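Local coordinates for protein HupZ (Streptococcus sp. 'group A', PDB 5ESC) that degrades heme in vitro and, as a dimeric split-barrel protein, belongs to the pyridoxamine 5'-phosphate oxidase family of the FMN-binding clan, at residues K95-Q98 against G99-V103; T3-M6 against K7-N11; G50-R53 against I54-D58. All blocks are in the same frame, centred on the assembly; numbering follows the deposited sequence.

Contact 1. Residues K95-Q98 against G99-V103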
# COMPACT_ATOMS: atom_id res chain seq x y z
N LYS A 95 24.42 8.90 5.89
CA LYS A 95 25.13 8.17 6.90
C LYS A 95 24.56 6.79 7.18
O LYS A 95 25.27 5.79 7.13
CB LYS A 95 25.12 8.95 8.21
CG LYS A 95 25.88 8.30 9.37
CD LYS A 95 27.40 8.17 9.00
CE LYS A 95 28.35 7.71 10.15
NZ LYS A 95 29.73 7.39 9.68
N TRP A 96 23.23 6.74 7.38
CA TRP A 96 22.50 5.50 7.50
C TRP A 96 22.68 4.54 6.34
O TRP A 96 22.68 3.31 6.51
CB TRP A 96 21.01 5.80 7.69
CG TRP A 96 20.18 4.71 7.99
CD1 TRP A 96 19.82 4.28 9.24
CD2 TRP A 96 19.50 3.84 7.06
NE1 TRP A 96 18.99 3.20 9.15
CE2 TRP A 96 18.78 2.90 7.82
CE3 TRP A 96 19.44 3.76 5.66
CZ2 TRP A 96 17.96 1.90 7.22
CZ3 TRP A 96 18.69 2.77 5.07
CH2 TRP A 96 17.97 1.83 5.85
N ALA A 97 22.82 5.07 5.13
CA ALA A 97 22.93 4.25 3.94
C ALA A 97 24.24 3.41 3.86
O ALA A 97 24.32 2.39 3.18
CB ALA A 97 22.83 5.12 2.73
N GLN A 98 25.24 3.87 4.58
CA GLN A 98 26.60 3.30 4.50
C GLN A 98 26.63 1.89 5.06
O GLN A 98 26.27 1.70 6.23
CB GLN A 98 27.53 4.18 5.28
CG GLN A 98 27.85 5.47 4.53
CD GLN A 98 28.69 6.42 5.35
OE1 GLN A 98 29.11 6.10 6.45
NE2 GLN A 98 28.90 7.61 4.83
N GLY A 99 26.94 0.91 4.22
CA GLY A 99 26.87 -0.48 4.59
C GLY A 99 25.51 -1.07 4.28
O GLY A 99 25.30 -2.27 4.50
N ARG A 100 24.55 -0.28 3.78
CA ARG A 100 23.21 -0.81 3.53
C ARG A 100 22.80 -0.68 2.09
O ARG A 100 22.26 -1.62 1.54
CB ARG A 100 22.12 -0.15 4.41
CG ARG A 100 22.17 -0.35 5.92
CD ARG A 100 20.91 0.22 6.61
NE ARG A 100 20.86 -0.06 8.05
CZ ARG A 100 21.56 0.56 8.99
NH1 ARG A 100 22.38 1.57 8.70
NH2 ARG A 100 21.44 0.20 10.26
N MET A 101 22.97 0.49 1.46
CA MET A 101 22.54 0.68 0.07
C MET A 101 23.39 1.76 -0.54
O MET A 101 24.31 2.22 0.09
CB MET A 101 21.02 0.99 0.06
CG MET A 101 20.61 2.03 1.10
SD MET A 101 18.85 2.46 1.05
CE MET A 101 18.09 0.96 1.63
N GLY A 102 23.13 2.19 -1.76
CA GLY A 102 23.82 3.36 -2.36
C GLY A 102 23.52 4.71 -1.65
O GLY A 102 22.69 4.80 -0.73
N VAL A 103 24.24 5.72 -2.06
CA VAL A 103 24.11 7.08 -1.55
C VAL A 103 22.71 7.61 -1.91
O VAL A 103 22.30 7.53 -3.05
CB VAL A 103 25.13 8.00 -2.18
CG1 VAL A 103 25.09 9.37 -1.50
CG2 VAL A 103 26.54 7.36 -2.07
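The guanidinium of Arg-100 lies flat on one face of the Trp-96 indole. The two planes are only 8° apart and their centres 3.9 Å. Arg-100 CZ sits over the five-membered ring, which makes a cation-pi contact. Arg-100 CD covers the six-membered ring as a CH-pi contact, 3.4 Å from its centroid. The arginine chain runs extended from CG to NE and crosses the indole at about a right angle. Met-101 comes to the ring at its edge instead. Its CE is 3.9 Å from Trp-96 CZ3, and the sulfur completes a Met-aromatic contact. A bend at chi3 (69°) turns the methyl in that direction. All this happens where helix 88-97 ends and the chain turns toward strand 106-117 of the split barrel. Arg-35 adds a second cation-pi partner for Trp-96. Hydrogen bonds close the turn. Arg-100 NH1 gives one to Trp-96 O at 2.8 Å, on a lone pair and in the guanidinium plane, which fixes the rotation of the stacked group. Ala-97 O is gripped twice, by Arg-100 N at 2.7 Å and by Met-101 N at 2.9 Å. The apolar remainder is small: Ala-97 CB touches Met-101 CG at 4.1 Å.

Contact 2. Residues T3-M6 against K7-N11; sequences TQEM and KDLIN
Gln-4 and Asp-8 meet one helical turn apart, their side chains crossing at about a right angle. Gln-4 NE2 donates to Asp-8 OD1 at 2.8 Å. The carboxylate is met on its syn side, but from 27° out of its plane. Amide and carboxylate are turned 51° against each other. The glutamine chain leaves with CG anti to the backbone N and then bends at chi2 (61°), which brings its amide back along the helix to the aspartate. Glu-5 and Leu-9 behave differently. They lie side by side and point the same way, with Glu-5 CG 4.1 Å from Leu-9 CD1. Thr-3 is the N-cap, and its OG1 accepts from Met-6 N at 3.2 Å in a capping box. The Met-6 sulfur is turned back toward Thr-3 N, a weak bond. Regular helix bonding follows: Lys-7 N to Thr-3 O at 2.9 Å, then Leu-9 N to Glu-5 O at 3.1 Å. Helix 4-12 lies against the sheet, with Ile-10 on Phe-77 of strand 73-84, Phe-66 of strand 61-68 and Leu-36 of strand 35-38.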
# COMPACT_ATOMS: atom_id res chain seq x y z
N THR A 3 3.15 3.96 20.21
CA THR A 3 3.27 2.96 21.23
C THR A 3 4.35 1.95 20.84
O THR A 3 4.80 1.89 19.68
CB THR A 3 1.94 2.26 21.32
OG1 THR A 3 1.69 1.60 20.05
CG2 THR A 3 0.84 3.29 21.61
N GLN A 4 4.74 1.14 21.81
CA GLN A 4 5.77 0.16 21.60
C GLN A 4 5.31 -0.83 20.50
O GLN A 4 6.13 -1.19 19.61
CB GLN A 4 6.14 -0.54 22.94
CG GLN A 4 7.26 -1.57 22.85
CD GLN A 4 8.57 -0.97 22.38
OE1 GLN A 4 8.97 0.11 22.84
NE2 GLN A 4 9.25 -1.65 21.46
N GLU A 5 4.03 -1.22 20.51
CA GLU A 5 3.47 -2.11 19.46
C GLU A 5 3.69 -1.43 18.09
O GLU A 5 4.23 -2.06 17.20
CB GLU A 5 1.97 -2.42 19.68
CG GLU A 5 1.33 -3.44 18.68
CD GLU A 5 -0.20 -3.54 18.82
OE1 GLU A 5 -0.72 -3.38 19.96
OE2 GLU A 5 -0.90 -3.76 17.80
N MET A 6 3.31 -0.15 17.97
CA MET A 6 3.63 0.65 16.76
C MET A 6 5.09 0.52 16.39
O MET A 6 5.35 0.24 15.26
CB MET A 6 3.26 2.13 16.85
CG MET A 6 1.77 2.40 16.72
SD MET A 6 1.36 4.09 17.05
CE MET A 6 -0.35 4.20 17.61
N LYS A 7 6.02 0.64 17.34
CA LYS A 7 7.48 0.59 17.03
C LYS A 7 7.91 -0.76 16.58
O LYS A 7 8.80 -0.86 15.72
CB LYS A 7 8.39 1.05 18.18
CG LYS A 7 8.17 2.49 18.55
CD LYS A 7 9.02 2.88 19.75
CE LYS A 7 8.58 4.20 20.40
NZ LYS A 7 9.21 4.37 21.77
N ASP A 8 7.28 -1.81 17.11
CA ASP A 8 7.67 -3.18 16.78
C ASP A 8 7.33 -3.50 15.36
O ASP A 8 8.13 -4.10 14.68
CB ASP A 8 6.95 -4.21 17.67
CG ASP A 8 7.32 -4.09 19.14
OD1 ASP A 8 8.39 -3.51 19.51
OD2 ASP A 8 6.46 -4.59 19.91
N LEU A 9 6.10 -3.13 14.93
CA LEU A 9 5.70 -3.27 13.52
C LEU A 9 6.54 -2.51 12.57
O LEU A 9 7.05 -3.06 11.56
CB LEU A 9 4.24 -2.87 13.29
CG LEU A 9 3.31 -4.07 13.49
CD1 LEU A 9 2.89 -4.15 14.94
CD2 LEU A 9 2.08 -3.97 12.63
N ILE A 10 6.73 -1.22 12.90
CA ILE A 10 7.58 -0.35 12.10
C ILE A 10 8.94 -0.99 11.97
O ILE A 10 9.54 -1.00 10.88
CB ILE A 10 7.72 1.10 12.72
CG1 ILE A 10 6.37 1.85 12.65
CG2 ILE A 10 8.81 1.84 11.99
CD1 ILE A 10 6.20 3.09 13.48
N ASN A 11 9.47 -1.50 13.11
CA ASN A 11 10.81 -2.14 13.11
C ASN A 11 10.80 -3.50 12.42
O ASN A 11 11.77 -3.94 11.89
CB ASN A 11 11.39 -2.32 14.51
CG ASN A 11 11.87 -1.02 15.15
OD1 ASN A 11 12.20 -0.02 14.49
ND2 ASN A 11 11.91 -1.03 16.50

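Contact 3. Residues G50-R53 against I54-D58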
# COMPACT_ATOMS: atom_id res chain seq x y z
N GLY A 50 11.34 8.23 -8.85
CA GLY A 50 10.11 7.41 -9.12
C GLY A 50 8.82 8.12 -8.72
O GLY A 50 8.82 9.28 -8.33
N GLN A 51 7.72 7.42 -8.83
CA GLN A 51 6.46 8.02 -8.77
C GLN A 51 6.16 8.51 -7.34
O GLN A 51 5.54 9.54 -7.21
CB GLN A 51 5.37 7.03 -9.26
CG GLN A 51 4.04 7.73 -9.52
CD GLN A 51 4.09 8.83 -10.62
OE1 GLN A 51 4.62 8.57 -11.72
NE2 GLN A 51 3.58 10.00 -10.36
N THR A 52 6.61 7.79 -6.30
CA THR A 52 6.36 8.21 -4.93
C THR A 52 6.97 9.61 -4.77
O THR A 52 6.34 10.53 -4.28
CB THR A 52 6.95 7.22 -3.90
OG1 THR A 52 6.28 5.97 -4.03
CG2 THR A 52 6.83 7.71 -2.45
N ARG A 53 8.22 9.78 -5.20
CA ARG A 53 8.90 11.03 -5.06
C ARG A 53 8.20 12.18 -5.82
O ARG A 53 8.02 13.29 -5.25
CB ARG A 53 10.38 10.93 -5.50
CG ARG A 53 11.10 12.22 -5.37
CD ARG A 53 12.56 12.14 -5.87
NE ARG A 53 13.24 13.39 -5.68
CZ ARG A 53 14.56 13.53 -5.89
NH1 ARG A 53 15.24 12.49 -6.35
NH2 ARG A 53 15.16 14.69 -5.73
N ILE A 54 7.82 11.91 -7.10
CA ILE A 54 7.17 12.86 -7.94
C ILE A 54 5.83 13.33 -7.31
O ILE A 54 5.50 14.52 -7.31
CB ILE A 54 6.90 12.21 -9.31
CG1 ILE A 54 8.20 11.84 -9.97
CG2 ILE A 54 6.13 13.13 -10.24
CD1 ILE A 54 9.15 12.97 -10.03
N ASN A 55 5.10 12.39 -6.77
CA ASN A 55 3.82 12.68 -6.13
C ASN A 55 4.04 13.49 -4.85
O ASN A 55 3.29 14.47 -4.59
CB ASN A 55 3.08 11.37 -5.83
CG ASN A 55 2.58 10.64 -7.09
OD1 ASN A 55 2.63 11.15 -8.19
ND2 ASN A 55 2.10 9.42 -6.89
N ILE A 56 4.99 13.08 -4.00
CA ILE A 56 5.34 13.90 -2.77
C ILE A 56 5.70 15.37 -3.12
O ILE A 56 5.15 16.32 -2.55
CB ILE A 56 6.43 13.26 -1.88
CG1 ILE A 56 5.88 11.99 -1.20
CG2 ILE A 56 6.99 14.24 -0.87
CD1 ILE A 56 6.96 11.04 -0.76
N GLU A 57 6.55 15.54 -4.10
CA GLU A 57 6.90 16.90 -4.55
C GLU A 57 5.71 17.62 -5.16
O GLU A 57 5.60 18.80 -4.94
CB GLU A 57 8.11 16.86 -5.54
CG GLU A 57 9.32 16.26 -4.87
CD GLU A 57 10.58 16.22 -5.77
OE1 GLU A 57 10.55 16.89 -6.79
OE2 GLU A 57 11.59 15.56 -5.48
N ASP A 58 4.83 16.93 -5.90
CA ASP A 58 3.63 17.56 -6.44
C ASP A 58 2.63 18.06 -5.37
O ASP A 58 2.12 19.18 -5.46
CB ASP A 58 2.84 16.67 -7.39
CG ASP A 58 1.61 17.39 -7.99
OD1 ASP A 58 1.80 18.26 -8.87
OD2 ASP A 58 0.45 17.14 -7.52
O HOH W 1 13.79 17.07 -5.06
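The Arg-53 guanidinium takes both of its contacts here at the edge. Glu-57 OE2 and a water lie near its plane, while the carboxylate is turned 70° away from it. Arg-53 NE donates to Glu-57 OE2 at 2.7 Å, an i to i+4 salt bridge on the first turns of helix 51-59. This helix packs on strands of the split barrel. The arginine chain is extended from CG to NE, and NE meets the carboxylate oxygen almost in line with its C-O bond. The water accepts from Arg-53 NH2 and donates to Glu-57 OE2, so that oxygen accepts from two donors, Arg-53 NE and the water. Asp-49 forms a second salt bridge with the same guanidinium, through NH1. The amides of Gln-51 and Asn-55 make the other pair, their planes 50° apart. Gln-51 NE2 donates to Asn-55 OD1 at 2.6 Å, from above the carbonyl plane rather than on a lone pair. Gln-51 bends at chi2 (61°), which folds its amide back over the following turn. Asn-55 ND2 is bonded in turn to Thr-19, so the buried amide has a partner for each of these polar atoms. On the sheet side Thr-52 and Ile-56 run side by side. Ile-56 packs on Tyr-44 and Ala-81. Thr-52 CG2 touches Ile-56 CD1 at 3.7 Å.

In the fold
All three contacts are local. Contact 2 comes first along the chain, on helix 4-12. Contact 3 follows on helix 51-59, and contact 1 spans the end of helix 88-97 and the loop after it. The centres of contacts 2 and 3 are about 26 Å apart, on opposite sides of the chain's centre. Contact 1 is about 23 Å from contact 2 and 22 Å from contact 3, centre to centre, and none of them touch. They are joined through the antiparallel sheet. Strand 73-84 meets both helix 4-12 and helix 51-59, and strand 41-46 meets contacts 1 and 3. The helices thus pack at separate places round one split barrel.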